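Local coordinates for protein Phikz039 (Pseudomonas phage phikz, PDB 3ZBQ) that is a phage tubulin-like protein of the tubulin/FtsZ family, known as PhuZ, modelled here with guanosine-5'-diphosphate bound in its pocket, at residues 9-14 and 99-104; 161-166 and 222-227; 165-170 and 180-185. One frame throughout, in Å; residues are numbered along the deposited sequence.

Contact 1 (9-14 and 99-104). With GDP (guanosine-5'-diphosphate), chain B.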
loop_
_atom_site.group_PDB
_atom_site.type_symbol
_atom_site.label_atom_id
_atom_site.label_comp_id
_atom_site.label_asym_id
_atom_site.label_seq_id
_atom_site.Cartn_x
_atom_site.Cartn_y
_atom_site.Cartn_z
ATOM N N ILE A 9 2.182 -10.433 6.706
ATOM C CA ILE A 9 1.492 -9.646 5.701
ATOM C C ILE A 9 0.148 -9.200 6.260
ATOM O O ILE A 9 -0.614 -10.022 6.771
ATOM C CB ILE A 9 1.288 -10.439 4.406
ATOM C CG1 ILE A 9 2.625 -11.056 3.947
ATOM C CG2 ILE A 9 0.691 -9.538 3.346
ATOM C CD1 ILE A 9 2.544 -11.816 2.603
ATOM N N TYR A 10 -0.111 -7.896 6.192
ATOM C CA TYR A 10 -1.366 -7.314 6.672
ATOM C C TYR A 10 -2.213 -6.902 5.477
ATOM O O TYR A 10 -1.866 -5.944 4.763
ATOM C CB TYR A 10 -1.088 -6.071 7.534
ATOM C CG TYR A 10 -0.241 -6.312 8.773
ATOM C CD1 TYR A 10 1.144 -6.334 8.698
ATOM C CD2 TYR A 10 -0.833 -6.475 10.019
ATOM C CE1 TYR A 10 1.923 -6.534 9.835
ATOM C CE2 TYR A 10 -0.067 -6.678 11.156
ATOM C CZ TYR A 10 1.308 -6.706 11.056
ATOM O OH TYR A 10 2.063 -6.916 12.190
ATOM N N PHE A 11 -3.330 -7.602 5.268
ATOM C CA PHE A 11 -4.247 -7.295 4.180
ATOM C C PHE A 11 -5.373 -6.430 4.746
ATOM O O PHE A 11 -6.105 -6.872 5.626
ATOM C CB PHE A 11 -4.836 -8.583 3.589
ATOM C CG PHE A 11 -3.841 -9.414 2.810
ATOM C CD1 PHE A 11 -3.326 -8.952 1.600
ATOM C CD2 PHE A 11 -3.426 -10.654 3.285
ATOM C CE1 PHE A 11 -2.408 -9.713 0.880
ATOM C CE2 PHE A 11 -2.508 -11.422 2.573
ATOM C CZ PHE A 11 -1.997 -10.956 1.376
ATOM N N CYS A 12 -5.496 -5.199 4.249
ATOM C CA CYS A 12 -6.393 -4.213 4.844
ATOM C C CYS A 12 -7.437 -3.697 3.865
ATOM O O CYS A 12 -7.117 -3.330 2.724
ATOM C CB CYS A 12 -5.605 -3.021 5.407
ATOM S SG CYS A 12 -4.216 -3.465 6.465
ATOM N N GLY A 13 -8.680 -3.646 4.326
ATOM C CA GLY A 13 -9.783 -3.157 3.513
ATOM C C GLY A 13 -10.139 -4.129 2.404
ATOM O O GLY A 13 -9.546 -5.198 2.311
ATOM N N GLY A 14 -11.089 -3.751 1.552
ATOM C CA GLY A 14 -11.572 -4.632 0.500
ATOM C C GLY A 14 -10.506 -5.120 -0.466
ATOM O O GLY A 14 -10.372 -6.323 -0.693
ATOM N N ILE A 99 4.633 -6.651 5.314
ATOM C CA ILE A 99 4.076 -6.181 4.063
ATOM C C ILE A 99 2.632 -5.807 4.348
ATOM O O ILE A 99 1.900 -6.589 4.931
ATOM C CB ILE A 99 4.137 -7.259 2.957
ATOM C CG1 ILE A 99 5.574 -7.774 2.795
ATOM C CG2 ILE A 99 3.628 -6.698 1.631
ATOM C CD1 ILE A 99 5.746 -8.838 1.728
ATOM N N VAL A 100 2.260 -4.587 3.991
ATOM C CA VAL A 100 0.902 -4.093 4.215
ATOM C C VAL A 100 0.252 -3.764 2.868
ATOM O O VAL A 100 0.820 -3.013 2.064
ATOM C CB VAL A 100 0.922 -2.832 5.120
ATOM C CG1 VAL A 100 -0.496 -2.446 5.556
ATOM C CG2 VAL A 100 1.786 -3.065 6.347
ATOM N N VAL A 101 -0.959 -4.285 2.638
ATOM C CA VAL A 101 -1.593 -4.244 1.316
ATOM C C VAL A 101 -2.957 -3.585 1.384
ATOM O O VAL A 101 -3.791 -3.990 2.201
ATOM C CB VAL A 101 -1.777 -5.668 0.742
ATOM C CG1 VAL A 101 -2.260 -5.624 -0.692
ATOM C CG2 VAL A 101 -0.457 -6.448 0.839
ATOM N N TYR A 102 -3.186 -2.579 0.531
ATOM C CA TYR A 102 -4.439 -1.793 0.577
ATOM C C TYR A 102 -4.587 -0.853 -0.614
ATOM O O TYR A 102 -3.607 -0.490 -1.269
ATOM C CB TYR A 102 -4.493 -0.959 1.871
ATOM C CG TYR A 102 -3.236 -0.136 2.110
ATOM C CD1 TYR A 102 -2.111 -0.709 2.692
ATOM C CD2 TYR A 102 -3.179 1.214 1.759
ATOM C CE1 TYR A 102 -0.963 0.025 2.910
ATOM C CE2 TYR A 102 -2.027 1.965 1.981
ATOM C CZ TYR A 102 -0.925 1.361 2.557
ATOM O OH TYR A 102 0.240 2.076 2.786
ATOM N N SER A 103 -5.823 -0.444 -0.895
ATOM C CA SER A 103 -6.060 0.539 -1.938
ATOM C C SER A 103 -5.875 1.944 -1.376
ATOM O O SER A 103 -6.007 2.162 -0.172
ATOM C CB SER A 103 -7.483 0.399 -2.472
ATOM O OG SER A 103 -8.415 0.630 -1.433
ATOM N N MET A 104 -5.595 2.900 -2.254
ATOM C CA MET A 104 -5.501 4.299 -1.856
ATOM C C MET A 104 -6.828 5.052 -2.001
ATOM O O MET A 104 -7.037 6.083 -1.355
ATOM C CB MET A 104 -4.438 4.996 -2.700
ATOM C CG MET A 104 -3.052 4.449 -2.456
ATOM S SD MET A 104 -1.862 4.976 -3.716
ATOM C CE MET A 104 -1.770 6.733 -3.393
HETATM P PB GDP B . -11.854 -0.048 1.338
HETATM O O1B GDP B . -12.505 -1.337 1.769
HETATM O O2B GDP B . -10.370 -0.075 1.645
HETATM O O3B GDP B . -12.503 1.152 1.983
HETATM O O3A GDP B . -12.004 0.173 -0.248
HETATM P PA GDP B . -11.770 -0.937 -1.387
HETATM O O1A GDP B . -12.691 -2.132 -1.346
HETATM O O2A GDP B . -10.317 -1.365 -1.401
HETATM O "O5'" GDP B . -12.090 -0.106 -2.710
HETATM C "C5'" GDP B . -11.424 1.118 -2.996
HETATM C "C4'" GDP B . -10.929 1.089 -4.441
HETATM O "O4'" GDP B . -9.885 0.123 -4.565
HETATM C "C3'" GDP B . -11.980 0.655 -5.445
HETATM O "O3'" GDP B . -12.740 1.790 -5.889
HETATM C "C2'" GDP B . -11.152 0.052 -6.554
HETATM O "O2'" GDP B . -10.647 1.094 -7.391
HETATM C "C1'" GDP B . -9.933 -0.499 -5.848
HETATM N N9 GDP B . -10.031 -1.956 -5.612
HETATM C C8 GDP B . -10.820 -2.608 -4.736
HETATM N N7 GDP B . -10.607 -3.945 -4.797
HETATM C C5 GDP B . -9.647 -4.164 -5.718
HETATM C C6 GDP B . -8.939 -5.335 -6.285
HETATM O O6 GDP B . -9.186 -6.501 -5.885
HETATM N N1 GDP B . -8.009 -5.096 -7.227
HETATM C C2 GDP B . -7.717 -3.855 -7.671
HETATM N N2 GDP B . -6.778 -3.681 -8.635
HETATM N N3 GDP B . -8.323 -2.746 -7.197
HETATM C C4 GDP B . -9.275 -2.845 -6.244
HETATM O O HOH W 1 -8.051 -1.637 0.658
#
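Strands 9-12 and 99-103 run parallel, 14° apart, with Ile9, Tyr10 and Phe11 paired to Ile99, Val100 and Val101. Three backbone hydrogen bonds join them. Tyr10 N gives to Ile99 O at 2.7 Å, Val101 N to Tyr10 O, and Cys12 N to Val101 O. Ile9, Phe11, Ile99 and Val101 share one face of the sheet. There the Phe11 ring lies alongside Val101, pointing the same way, with its CD1 3.7 Å from Val101 CB. Ile9 CG2 stands anti to its backbone N, which brings it over the rim of one face of the Phe11 ring and within 4.1 Å of Val101 CG2. On the other face, Tyr10 CD1 meets Val100 CG2 obliquely, and Cys12 SG touches Val100 CG1. The Tyr10 hydroxyl is hydrogen-bonded to Phe92 O.

These are neighbouring central strands of the Rossmann-like nucleotide-binding domain of the tubulin/FtsZ fold. The ligand, guanosine-5'-diphosphate, binds at their C-terminal edge, through Ser103 and through Gly13 and Gly14 after strand 9-12. Gly14 N gives a nearly straight bond to O1B of the ligand at 2.8 Å. Gly13 CA lies 3.7 Å from O2B of the ligand. From the other strand, Ser103 OG donates to O2A of the ligand at 2.8 Å. A water accepts from Ser103 N at 3.0 Å and lies between Cys12 O and O2B of the ligand.

Contact 2 (161-166 and 222-227)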
loop_
_atom_site.group_PDB
_atom_site.type_symbol
_atom_site.label_atom_id
_atom_site.label_comp_id
_atom_site.label_asym_id
_atom_site.label_seq_id
_atom_site.Cartn_x
_atom_site.Cartn_y
_atom_site.Cartn_z
ATOM N N PRO A 161 11.479 6.469 6.221
ATOM C CA PRO A 161 10.852 6.600 4.896
ATOM C C PRO A 161 9.818 5.502 4.670
ATOM O O PRO A 161 10.086 4.317 4.898
ATOM C CB PRO A 161 12.031 6.426 3.927
ATOM C CG PRO A 161 13.236 6.823 4.739
ATOM C CD PRO A 161 12.943 6.314 6.122
ATOM N N MET A 162 8.624 5.892 4.249
ATOM C CA MET A 162 7.600 4.912 3.972
ATOM C C MET A 162 7.794 4.388 2.558
ATOM O O MET A 162 7.799 5.158 1.598
ATOM C CB MET A 162 6.204 5.530 4.132
ATOM C CG MET A 162 5.130 4.527 3.952
ATOM S SD MET A 162 3.537 5.151 4.467
ATOM C CE MET A 162 2.572 3.732 3.981
ATOM N N ILE A 163 7.976 3.077 2.438
ATOM C CA ILE A 163 8.258 2.451 1.155
ATOM C C ILE A 163 6.952 1.971 0.535
ATOM O O ILE A 163 6.237 1.155 1.124
ATOM C CB ILE A 163 9.195 1.232 1.327
ATOM C CG1 ILE A 163 10.521 1.650 1.953
ATOM C CG2 ILE A 163 9.404 0.510 -0.006
ATOM C CD1 ILE A 163 11.311 0.481 2.504
ATOM N N ILE A 164 6.643 2.469 -0.660
ATOM C CA ILE A 164 5.439 2.033 -1.348
ATOM C C ILE A 164 5.765 1.391 -2.700
ATOM O O ILE A 164 6.586 1.898 -3.482
ATOM C CB ILE A 164 4.410 3.187 -1.512
ATOM C CG1 ILE A 164 4.915 4.231 -2.507
ATOM C CG2 ILE A 164 4.117 3.843 -0.168
ATOM C CD1 ILE A 164 3.830 5.229 -2.951
ATOM N N ASN A 165 5.141 0.241 -2.934
ATOM C CA ASN A 165 5.159 -0.412 -4.232
ATOM C C ASN A 165 3.823 -0.072 -4.887
ATOM O O ASN A 165 2.767 -0.526 -4.433
ATOM C CB ASN A 165 5.357 -1.920 -4.052
ATOM C CG ASN A 165 5.254 -2.684 -5.348
ATOM O OD1 ASN A 165 4.252 -3.353 -5.603
ATOM N ND2 ASN A 165 6.292 -2.605 -6.175
ATOM N N TYR A 166 3.870 0.754 -5.933
ATOM C CA TYR A 166 2.668 1.421 -6.445
ATOM C C TYR A 166 2.074 0.794 -7.704
ATOM O O TYR A 166 2.784 0.491 -8.671
ATOM C CB TYR A 166 2.962 2.907 -6.697
ATOM C CG TYR A 166 1.771 3.641 -7.289
ATOM C CD1 TYR A 166 0.700 4.013 -6.492
ATOM C CD2 TYR A 166 1.721 3.951 -8.647
ATOM C CE1 TYR A 166 -0.398 4.681 -7.021
ATOM C CE2 TYR A 166 0.627 4.621 -9.191
ATOM C CZ TYR A 166 -0.422 4.983 -8.375
ATOM O OH TYR A 166 -1.518 5.640 -8.907
ATOM N N VAL A 222 9.257 6.857 -0.387
ATOM C CA VAL A 222 10.071 6.351 -1.467
ATOM C C VAL A 222 9.331 5.237 -2.185
ATOM O O VAL A 222 8.383 4.653 -1.646
ATOM C CB VAL A 222 11.437 5.869 -0.948
ATOM C CG1 VAL A 222 12.249 7.062 -0.471
ATOM C CG2 VAL A 222 11.240 4.856 0.179
ATOM N N GLN A 223 9.729 4.969 -3.422
ATOM C CA GLN A 223 9.025 3.973 -4.219
ATOM C C GLN A 223 9.850 2.705 -4.444
ATOM O O GLN A 223 11.046 2.770 -4.753
ATOM C CB GLN A 223 8.586 4.587 -5.554
ATOM C CG GLN A 223 7.719 3.682 -6.394
ATOM C CD GLN A 223 6.936 4.450 -7.433
ATOM O OE1 GLN A 223 6.888 5.682 -7.398
ATOM N NE2 GLN A 223 6.328 3.735 -8.364
ATOM N N LEU A 224 9.206 1.553 -4.273
ATOM C CA LEU A 224 9.855 0.263 -4.478
ATOM C C LEU A 224 9.478 -0.316 -5.826
ATOM O O LEU A 224 8.290 -0.477 -6.139
ATOM C CB LEU A 224 9.463 -0.729 -3.381
ATOM C CG LEU A 224 9.837 -2.178 -3.671
ATOM C CD1 LEU A 224 11.369 -2.326 -3.624
ATOM C CD2 LEU A 224 9.185 -3.081 -2.648
ATOM N N HIS A 225 10.497 -0.614 -6.621
ATOM C CA HIS A 225 10.307 -1.222 -7.929
ATOM C C HIS A 225 10.832 -2.653 -7.921
ATOM O O HIS A 225 12.031 -2.885 -7.711
ATOM C CB HIS A 225 11.044 -0.413 -9.003
ATOM C CG HIS A 225 10.731 1.052 -8.985
ATOM N ND1 HIS A 225 9.757 1.616 -9.788
ATOM C CD2 HIS A 225 11.263 2.069 -8.267
ATOM C CE1 HIS A 225 9.704 2.918 -9.560
ATOM N NE2 HIS A 225 10.611 3.218 -8.644
ATOM N N VAL A 226 9.942 -3.615 -8.143
ATOM C CA VAL A 226 10.349 -5.011 -8.242
ATOM C C VAL A 226 10.679 -5.331 -9.694
ATOM O O VAL A 226 9.806 -5.275 -10.560
ATOM C CB VAL A 226 9.269 -5.967 -7.707
ATOM C CG1 VAL A 226 9.732 -7.422 -7.838
ATOM C CG2 VAL A 226 8.954 -5.651 -6.250
ATOM N N CYS A 227 11.948 -5.640 -9.953
ATOM C CA CYS A 227 12.439 -5.815 -11.322
ATOM C C CYS A 227 12.884 -7.252 -11.544
ATOM O O CYS A 227 13.600 -7.813 -10.715
ATOM C CB CYS A 227 13.619 -4.870 -11.588
ATOM S SG CYS A 227 13.282 -3.127 -11.205
HETATM O O HOH W 2 7.103 -3.227 -8.822
HETATM O O HOH W 3 6.286 0.809 -7.562
#
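Val222 lays its CG2 methyl against CG1 of Ile163, 3.7 Å away, while Pro161 CB reaches the same methyl. The contact joins parallel strands 163-166 and 222-227 in the continuous sheet of this tubulin-like fold. Strand 222-227 lies in the C-terminal family region, so the pair probably links the nucleotide-binding part of the sheet to that region. The two strand axes cross at 50°, a strong twist between neighbours.

Ile163 CG2, anti to its backbone N, points the other way along the strand and meets Leu224 CB at 3.6 Å. Leu224 continues this apolar face onto Leu189 of helix 175-192. Three backbone bonds hold the strands: Val222 N to Met162 O, Ile164 N to Val222 O, and Leu224 N to Ile164 O at 2.8 Å.

Beyond them the strands diverge, and a side chain and waters span the gap. One water accepts from Tyr166 N and donates to Leu224 O. A second accepts from both Asn165 ND2 and Val226 N. Asn165 OD1 accepts from His167 NE2, so both ends of the amide are used. Asn165 extends with CG anti to its backbone N (chi1 175°), and its ND2 gives a hydrogen bond of 2.9 Å to Leu224 O, approaching from above the carbonyl plane.

Contact 3 (165-170 and 180-185). With GDP (guanosine-5'-diphosphate), chain B.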
loop_
_atom_site.group_PDB
_atom_site.type_symbol
_atom_site.label_atom_id
_atom_site.label_comp_id
_atom_site.label_asym_id
_atom_site.label_seq_id
_atom_site.Cartn_x
_atom_site.Cartn_y
_atom_site.Cartn_z
ATOM N N ASN A 165 5.141 0.241 -2.934
ATOM C CA ASN A 165 5.159 -0.412 -4.232
ATOM C C ASN A 165 3.823 -0.072 -4.887
ATOM O O ASN A 165 2.767 -0.526 -4.433
ATOM C CB ASN A 165 5.357 -1.920 -4.052
ATOM C CG ASN A 165 5.254 -2.684 -5.348
ATOM O OD1 ASN A 165 4.252 -3.353 -5.603
ATOM N ND2 ASN A 165 6.292 -2.605 -6.175
ATOM N N TYR A 166 3.870 0.754 -5.933
ATOM C CA TYR A 166 2.668 1.421 -6.445
ATOM C C TYR A 166 2.074 0.794 -7.704
ATOM O O TYR A 166 2.784 0.491 -8.671
ATOM C CB TYR A 166 2.962 2.907 -6.697
ATOM C CG TYR A 166 1.771 3.641 -7.289
ATOM C CD1 TYR A 166 0.700 4.013 -6.492
ATOM C CD2 TYR A 166 1.721 3.951 -8.647
ATOM C CE1 TYR A 166 -0.398 4.681 -7.021
ATOM C CE2 TYR A 166 0.627 4.621 -9.191
ATOM C CZ TYR A 166 -0.422 4.983 -8.375
ATOM O OH TYR A 166 -1.518 5.640 -8.907
ATOM N N HIS A 167 0.750 0.644 -7.704
ATOM C CA HIS A 167 0.044 0.102 -8.846
ATOM C C HIS A 167 -1.134 1.006 -9.100
ATOM O O HIS A 167 -1.833 1.378 -8.179
ATOM C CB HIS A 167 -0.452 -1.313 -8.546
ATOM C CG HIS A 167 0.660 -2.263 -8.235
ATOM N ND1 HIS A 167 1.140 -3.165 -9.155
ATOM C CD2 HIS A 167 1.415 -2.417 -7.120
ATOM C CE1 HIS A 167 2.150 -3.838 -8.623
ATOM N NE2 HIS A 167 2.333 -3.403 -7.387
ATOM N N GLU A 168 -1.341 1.359 -10.352
ATOM C CA GLU A 168 -2.465 2.223 -10.685
ATOM C C GLU A 168 -3.575 1.440 -11.344
ATOM O O GLU A 168 -3.323 0.664 -12.272
ATOM C CB GLU A 168 -1.976 3.309 -11.624
ATOM C CG GLU A 168 -2.987 4.391 -11.880
ATOM C CD GLU A 168 -2.345 5.560 -12.564
ATOM O OE1 GLU A 168 -1.476 6.208 -11.935
ATOM O OE2 GLU A 168 -2.697 5.811 -13.729
ATOM N N ASN A 169 -4.806 1.634 -10.867
ATOM C CA ASN A 169 -5.971 1.147 -11.584
ATOM C C ASN A 169 -6.208 2.117 -12.733
ATOM O O ASN A 169 -6.982 3.071 -12.607
ATOM C CB ASN A 169 -7.211 1.103 -10.679
ATOM C CG ASN A 169 -7.321 -0.194 -9.878
ATOM O OD1 ASN A 169 -6.568 -1.147 -10.094
ATOM N ND2 ASN A 169 -8.289 -0.242 -8.959
ATOM N N VAL A 170 -5.500 1.893 -13.836
ATOM C CA VAL A 170 -5.654 2.736 -15.009
ATOM C C VAL A 170 -7.080 2.589 -15.511
ATOM O O VAL A 170 -7.557 1.480 -15.760
ATOM C CB VAL A 170 -4.649 2.382 -16.115
ATOM C CG1 VAL A 170 -4.840 3.302 -17.301
ATOM C CG2 VAL A 170 -3.219 2.536 -15.589
ATOM N N GLN A 180 -2.850 -9.434 -10.782
ATOM C CA GLN A 180 -1.799 -10.374 -11.155
ATOM C C GLN A 180 -0.407 -9.775 -10.952
ATOM O O GLN A 180 0.505 -10.456 -10.456
ATOM C CB GLN A 180 -1.988 -10.848 -12.600
ATOM C CG GLN A 180 -0.898 -11.809 -13.088
ATOM C CD GLN A 180 -0.791 -13.078 -12.243
ATOM O OE1 GLN A 180 0.311 -13.563 -11.971
ATOM N NE2 GLN A 180 -1.928 -13.617 -11.831
ATOM N N ASN A 181 -0.230 -8.509 -11.325
ATOM C CA ASN A 181 1.052 -7.856 -11.079
ATOM C C ASN A 181 1.353 -7.775 -9.587
ATOM O O ASN A 181 2.480 -8.003 -9.154
ATOM C CB ASN A 181 1.147 -6.472 -11.732
ATOM C CG ASN A 181 2.603 -5.995 -11.869
ATOM O OD1 ASN A 181 3.037 -5.045 -11.209
ATOM N ND2 ASN A 181 3.364 -6.676 -12.721
ATOM N N ILE A 182 0.330 -7.487 -8.796
ATOM C CA ILE A 182 0.501 -7.432 -7.351
ATOM C C ILE A 182 0.906 -8.786 -6.759
ATOM O O ILE A 182 1.777 -8.853 -5.893
ATOM C CB ILE A 182 -0.770 -6.873 -6.673
ATOM C CG1 ILE A 182 -0.859 -5.358 -6.929
ATOM C CG2 ILE A 182 -0.751 -7.187 -5.179
ATOM C CD1 ILE A 182 -2.164 -4.715 -6.470
ATOM N N LEU A 183 0.290 -9.870 -7.227
ATOM C CA LEU A 183 0.643 -11.208 -6.737
ATOM C C LEU A 183 2.098 -11.527 -7.062
ATOM O O LEU A 183 2.836 -12.098 -6.235
ATOM C CB LEU A 183 -0.272 -12.261 -7.356
ATOM C CG LEU A 183 -1.745 -12.070 -7.010
ATOM C CD1 LEU A 183 -2.592 -13.063 -7.778
ATOM C CD2 LEU A 183 -1.979 -12.212 -5.508
ATOM N N GLU A 184 2.516 -11.152 -8.268
ATOM C CA GLU A 184 3.908 -11.338 -8.661
ATOM C C GLU A 184 4.838 -10.617 -7.691
ATOM O O GLU A 184 5.893 -11.140 -7.325
ATOM C CB GLU A 184 4.135 -10.832 -10.091
ATOM C CG GLU A 184 3.459 -11.671 -11.156
ATOM C CD GLU A 184 4.432 -12.182 -12.194
ATOM O OE1 GLU A 184 5.323 -11.401 -12.607
ATOM O OE2 GLU A 184 4.309 -13.366 -12.587
ATOM N N VAL A 185 4.454 -9.416 -7.271
ATOM C CA VAL A 185 5.263 -8.643 -6.333
ATOM C C VAL A 185 5.292 -9.293 -4.947
ATOM O O VAL A 185 6.354 -9.433 -4.349
ATOM C CB VAL A 185 4.778 -7.177 -6.239
ATOM C CG1 VAL A 185 5.376 -6.479 -5.023
ATOM C CG2 VAL A 185 5.113 -6.417 -7.526
HETATM P PB GDP B . -11.854 -0.048 1.338
HETATM O O1B GDP B . -12.505 -1.337 1.769
HETATM O O2B GDP B . -10.370 -0.075 1.645
HETATM O O3B GDP B . -12.503 1.152 1.983
HETATM O O3A GDP B . -12.004 0.173 -0.248
HETATM P PA GDP B . -11.770 -0.937 -1.387
HETATM O O1A GDP B . -12.691 -2.132 -1.346
HETATM O O2A GDP B . -10.317 -1.365 -1.401
HETATM O "O5'" GDP B . -12.090 -0.106 -2.710
HETATM C "C5'" GDP B . -11.424 1.118 -2.996
HETATM C "C4'" GDP B . -10.929 1.089 -4.441
HETATM O "O4'" GDP B . -9.885 0.123 -4.565
HETATM C "C3'" GDP B . -11.980 0.655 -5.445
HETATM O "O3'" GDP B . -12.740 1.790 -5.889
HETATM C "C2'" GDP B . -11.152 0.052 -6.554
HETATM O "O2'" GDP B . -10.647 1.094 -7.391
HETATM C "C1'" GDP B . -9.933 -0.499 -5.848
HETATM N N9 GDP B . -10.031 -1.956 -5.612
HETATM C C8 GDP B . -10.820 -2.608 -4.736
HETATM N N7 GDP B . -10.607 -3.945 -4.797
HETATM C C5 GDP B . -9.647 -4.164 -5.718
HETATM C C6 GDP B . -8.939 -5.335 -6.285
HETATM O O6 GDP B . -9.186 -6.501 -5.885
HETATM N N1 GDP B . -8.009 -5.096 -7.227
HETATM C C2 GDP B . -7.717 -3.855 -7.671
HETATM N N2 GDP B . -6.778 -3.681 -8.635
HETATM N N3 GDP B . -8.323 -2.746 -7.197
HETATM C C4 GDP B . -9.275 -2.845 -6.244
#
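His167 and Ile182 carry the apolar part of this contact. Ile182 CG1 sits over the centre of one face of the His167 ring, 3.5 Å from the centroid and only 3° off the ring normal, a CH-pi contact. The imidazole gets there because its CG is anti to the carbonyl carbon and its CB points toward the helix. Val185 CG2 comes to the edge of the same ring, 4.1 Å from CE1. Strand 165-168 and helix 180-185 are almost antiparallel, 168° apart. Helix 175-192 lies against the sheet and leads on to parallel strand 222-227, the first half of a beta-alpha-beta crossover.

The polar contacts lie round the ring edge. Within the strand, His167 NE2 donates to Asn165 OD1 at 2.6 Å, which positions the ring for the helix. The oxygen is near the ring plane, the donor above the Asn165 carbonyl plane. At CE1 the oxygen Asn181 OD1 comes within 3.0 Å. The ring and the Asn181 amide are 60° apart. A methyl of Val185 packs against the amide oxygen from the opposite direction, CG1 3.4 Å from Asn165 OD1.

The ligand bonds are made by Asn169. Its OD1 accepts from N2 of guanosine-5'-diphosphate at 2.9 Å, while its ND2 gives to N3 and to O2', each at 3.1 Å. Asn169 thus reads the guanine edge and the ribose together.

With Ile182 on one face and Asn165 at its edge, the His167 imidazole is fixed in rotation. The oxygens near NE2 and CE1 would probably polarise the N-H and C-H on that side.

All three contacts belong to one sheet and are largely buried. Contacts 1 and 2 each pair parallel neighbouring strands. The centre of contact 1 is about 6 Å from the centre of the chain, and contact 2 is further along the sheet, where it enters the C-terminal region. Contact 3 instead sets a helix on strand 163-168, which it shares with contact 2, and reaches the surface at Asn181. Backbone bonds dominate the first two; the third is held across by packing and a CH-pi contact, its histidine positioned from within its own strand. Contacts 1 and 3 both touch guanosine-5'-diphosphate, the former at the phosphates and the latter at base and ribose. Met104 meets Tyr166, and Val185 meets Val226, between contacts.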